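Local coordinates for protein probable ubiquitin-conjugating enzyme E2 7 (Caenorhabditis elegans, PDB 1PZV) that probably accepts ubiquitin from the E1 enzyme as a thioester and catalyses its covalent attachment to other proteins, at residues 145-148 / 149-153; 88-91 / 92-95. All coordinates share one frame; numbering follows the deposited sequence.

Interaction 2 (88-91 / 92-95) starts at Cys88, the predicted site of the ubiquitin thioester, whereas interaction 1 (145-148 / 149-153) opens the last helix, 147-161, away from that site. Their centres lie 27 Å apart and their nearest atoms about 14 Å apart, so neither touches the other. Both are local turns of the backbone within the same UBC core: a 3-10 turn just after the cysteine, and an asparagine-capped helix start. In sequence, helices 115-127 and 137-144 come between them. Interaction 2 rests on the first through Ile89 and Ile91; interaction 1 sends Phe150 against the second. Residues 96-104, immediately after interaction 2, are not modelled.

Interaction 1: 145-148 / 149-153; sequences ENYA and EFKKK
Asn146 and Glu149 meet where the chain turns from an inverse gamma turn, centred on Asn146, into helix 147-161. The first helical bonds run from Phe150 N to Asn146 O, a weak one of 3.4 Å, and from Lys151 N to Tyr147 O, at 3.3 Å and almost straight. Asn146 is the N-cap: with CG anti to its own N (chi1 -164°), the amide reaches forward and OD1 accepts from Glu149 N at 2.9 Å, the donor lying nearly on the extension of the CG-OD1 bond. This gives a first-turn N-H, which has no helical carbonyl ahead of it, an acceptor. One turn further on, Glu149 OE2 forms a salt bridge of 3.5 Å with Lys153 NZ. On another side of the helix, the aliphatic chain of Lys151 lies across one face of the Tyr147 ring. Its CG stands 4.1 Å from the ring centroid in a CH-pi contact, and the bend at chi3 (-70°) carries CE to 3.5 Å from Tyr147 CE2. Phe150 barely touches Tyr147; its buried ring turns inward to meet Trp77 at about 50° between planes and to pack on Met142 of helix 137-144.

Interaction 2: 88-91 / 92-95; sequences CISI and LHDP
The imidazole of His93 lies with one face over the backbone at Ile89 and Ser90. Ser90 CA sits 3.5 Å from the ring centroid and 16° off its normal, a CH-pi contact, while Ile89 O also lies over this face, toward the CD2-NE2 side. The ring reaches this place because CG is anti to the carbonyl carbon of His93 (chi1 -57°), folding it back along the chain. Beneath it the backbone makes a short 3-10 turn: Leu92 N donates to Ile89 O at 3.0 Å, and His93 N to Ser90 O at 2.6 Å. In the ubiquitin-conjugating fold such a turn follows the active cysteine, and here Cys88, the predicted thioester residue, is joined by a backbone hydrogen bond to Asn80. Away from the imidazole, Ile89 CG1 meets Leu92 CG at 3.8 Å, their chains crossing at a slant; Ile89 and Ile91 also pack on helix 115-127. Replacing His93 with an alanine would probably leave the backbone at Ile89 and Ser90 without its flat cover, though the two main-chain bonds could remain. Although His93 NE2 is close to Ile89 O, the angle is too poor for a hydrogen bond, so within this turn the imidazole appears to contribute mainly contact through its face, while the hydrogen bonds between the two segments come from the main chain.

Interaction 1: 145-148 / 149-153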
# COMPACT_ATOMS: atom_id res chain seq x y z
N GLU A 145 -21.43 7.51 5.37
CA GLU A 145 -22.86 7.40 5.65
C GLU A 145 -23.35 5.96 5.70
O GLU A 145 -23.83 5.49 6.75
CB GLU A 145 -23.65 8.20 4.60
CG GLU A 145 -23.30 7.85 3.16
CD GLU A 145 -23.70 8.95 2.19
OE1 GLU A 145 -23.15 10.07 2.30
OE2 GLU A 145 -24.55 8.68 1.31
N ASN A 146 -23.24 5.24 4.58
CA ASN A 146 -23.68 3.85 4.52
C ASN A 146 -22.57 2.92 5.01
O ASN A 146 -22.01 2.13 4.25
CB ASN A 146 -24.06 3.49 3.08
CG ASN A 146 -24.88 2.21 3.00
OD1 ASN A 146 -24.41 1.13 3.38
ND2 ASN A 146 -26.11 2.33 2.52
N TYR A 147 -22.27 3.01 6.30
CA TYR A 147 -21.24 2.18 6.91
C TYR A 147 -21.62 0.71 6.84
O TYR A 147 -20.76 -0.17 6.80
CB TYR A 147 -21.05 2.60 8.36
CG TYR A 147 -19.83 2.00 9.01
CD1 TYR A 147 -18.57 2.16 8.45
CD2 TYR A 147 -19.94 1.30 10.22
CE1 TYR A 147 -17.43 1.65 9.07
CE2 TYR A 147 -18.81 0.79 10.85
CZ TYR A 147 -17.56 0.96 10.27
OH TYR A 147 -16.45 0.48 10.91
N ALA A 148 -22.92 0.46 6.83
CA ALA A 148 -23.47 -0.89 6.78
C ALA A 148 -22.93 -1.72 5.63
O ALA A 148 -22.27 -2.75 5.84
CB ALA A 148 -24.99 -0.81 6.69
N GLU A 149 -23.21 -1.28 4.41
CA GLU A 149 -22.77 -2.02 3.23
C GLU A 149 -21.27 -1.98 3.02
O GLU A 149 -20.71 -2.89 2.39
CB GLU A 149 -23.47 -1.47 1.99
CG GLU A 149 -23.50 -2.46 0.85
CD GLU A 149 -23.51 -1.77 -0.50
OE1 GLU A 149 -24.35 -0.86 -0.69
OE2 GLU A 149 -22.68 -2.15 -1.36
N PHE A 150 -20.62 -0.94 3.53
CA PHE A 150 -19.17 -0.78 3.39
C PHE A 150 -18.39 -1.93 4.03
O PHE A 150 -17.57 -2.57 3.38
CB PHE A 150 -18.71 0.54 4.00
CG PHE A 150 -17.24 0.81 3.81
CD1 PHE A 150 -16.74 1.24 2.58
CD2 PHE A 150 -16.34 0.62 4.86
CE1 PHE A 150 -15.37 1.48 2.40
CE2 PHE A 150 -14.97 0.85 4.68
CZ PHE A 150 -14.49 1.28 3.45
N LYS A 151 -18.64 -2.19 5.32
CA LYS A 151 -17.96 -3.28 6.00
C LYS A 151 -18.24 -4.57 5.26
O LYS A 151 -17.39 -5.45 5.18
CB LYS A 151 -18.44 -3.41 7.45
CG LYS A 151 -17.91 -2.34 8.38
CD LYS A 151 -18.14 -2.68 9.86
CE LYS A 151 -19.61 -2.61 10.24
NZ LYS A 151 -19.81 -2.81 11.71
N LYS A 152 -19.44 -4.66 4.71
CA LYS A 152 -19.88 -5.84 3.98
C LYS A 152 -19.08 -6.04 2.70
O LYS A 152 -18.87 -7.16 2.26
CB LYS A 152 -21.38 -5.71 3.66
CG LYS A 152 -22.03 -6.99 3.15
CD LYS A 152 -23.44 -6.70 2.64
CE LYS A 152 -23.96 -7.83 1.75
NZ LYS A 152 -25.26 -7.48 1.11
N LYS A 153 -18.62 -4.94 2.10
CA LYS A 153 -17.83 -5.02 0.88
C LYS A 153 -16.35 -5.25 1.16
O LYS A 153 -15.65 -5.88 0.36
CB LYS A 153 -18.02 -3.74 0.05
CG LYS A 153 -19.44 -3.61 -0.47
CD LYS A 153 -19.77 -4.76 -1.42
CE LYS A 153 -21.27 -4.96 -1.59
NZ LYS A 153 -21.91 -5.45 -0.32

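Interaction 2: 88-91 / 92-95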
# COMPACT_ATOMS: atom_id res chain seq x y z
N CYS A 88 -3.24 6.09 -3.28
CA CYS A 88 -2.98 7.51 -3.34
C CYS A 88 -2.89 8.12 -1.96
O CYS A 88 -3.91 8.43 -1.34
CB CYS A 88 -4.09 8.20 -4.14
SG CYS A 88 -4.25 7.54 -5.83
N ILE A 89 -1.66 8.29 -1.48
CA ILE A 89 -1.41 8.88 -0.17
C ILE A 89 -0.30 9.94 -0.27
O ILE A 89 0.53 9.88 -1.17
CB ILE A 89 -1.03 7.79 0.85
CG1 ILE A 89 0.19 7.00 0.34
CG2 ILE A 89 -2.24 6.89 1.09
CD1 ILE A 89 0.64 5.88 1.25
N SER A 90 -0.30 10.90 0.66
CA SER A 90 0.66 12.01 0.65
C SER A 90 2.12 11.65 0.45
O SER A 90 2.80 12.20 -0.43
CB SER A 90 0.55 12.82 1.95
OG SER A 90 -0.78 13.27 2.17
N ILE A 91 2.61 10.73 1.28
CA ILE A 91 4.00 10.32 1.23
C ILE A 91 4.46 9.76 -0.11
O ILE A 91 5.64 9.48 -0.28
CB ILE A 91 4.29 9.32 2.36
CG1 ILE A 91 5.80 9.17 2.54
CG2 ILE A 91 3.64 7.98 2.06
CD1 ILE A 91 6.18 8.31 3.70
N LEU A 92 3.55 9.57 -1.05
CA LEU A 92 3.95 9.07 -2.36
C LEU A 92 3.98 10.25 -3.29
O LEU A 92 4.50 10.18 -4.40
CB LEU A 92 2.98 8.01 -2.87
CG LEU A 92 3.02 6.66 -2.14
CD1 LEU A 92 2.11 5.66 -2.85
CD2 LEU A 92 4.45 6.13 -2.10
N HIS A 93 3.41 11.36 -2.82
CA HIS A 93 3.37 12.59 -3.59
C HIS A 93 4.77 13.17 -3.69
O HIS A 93 5.64 12.83 -2.90
CB HIS A 93 2.41 13.62 -2.99
CG HIS A 93 0.99 13.07 -2.86
ND1 HIS A 93 -0.01 13.73 -2.21
CD2 HIS A 93 0.46 11.90 -3.32
CE1 HIS A 93 -1.12 12.99 -2.25
NE2 HIS A 93 -0.85 11.89 -2.91
N ASP A 94 4.99 14.06 -4.64
CA ASP A 94 6.35 14.49 -4.85
C ASP A 94 6.50 15.72 -5.71
O ASP A 94 6.18 15.67 -6.88
CB ASP A 94 7.07 13.38 -5.60
CG ASP A 94 6.51 13.13 -7.00
OD1 ASP A 94 7.04 13.70 -7.98
OD2 ASP A 94 5.53 12.37 -7.13
N PRO A 95 6.95 16.84 -5.18
CA PRO A 95 7.10 17.93 -6.17
C PRO A 95 7.94 17.51 -7.37
O PRO A 95 9.16 17.65 -7.36
CB PRO A 95 7.72 19.05 -5.36
CG PRO A 95 6.84 19.01 -4.18
CD PRO A 95 6.19 17.64 -4.20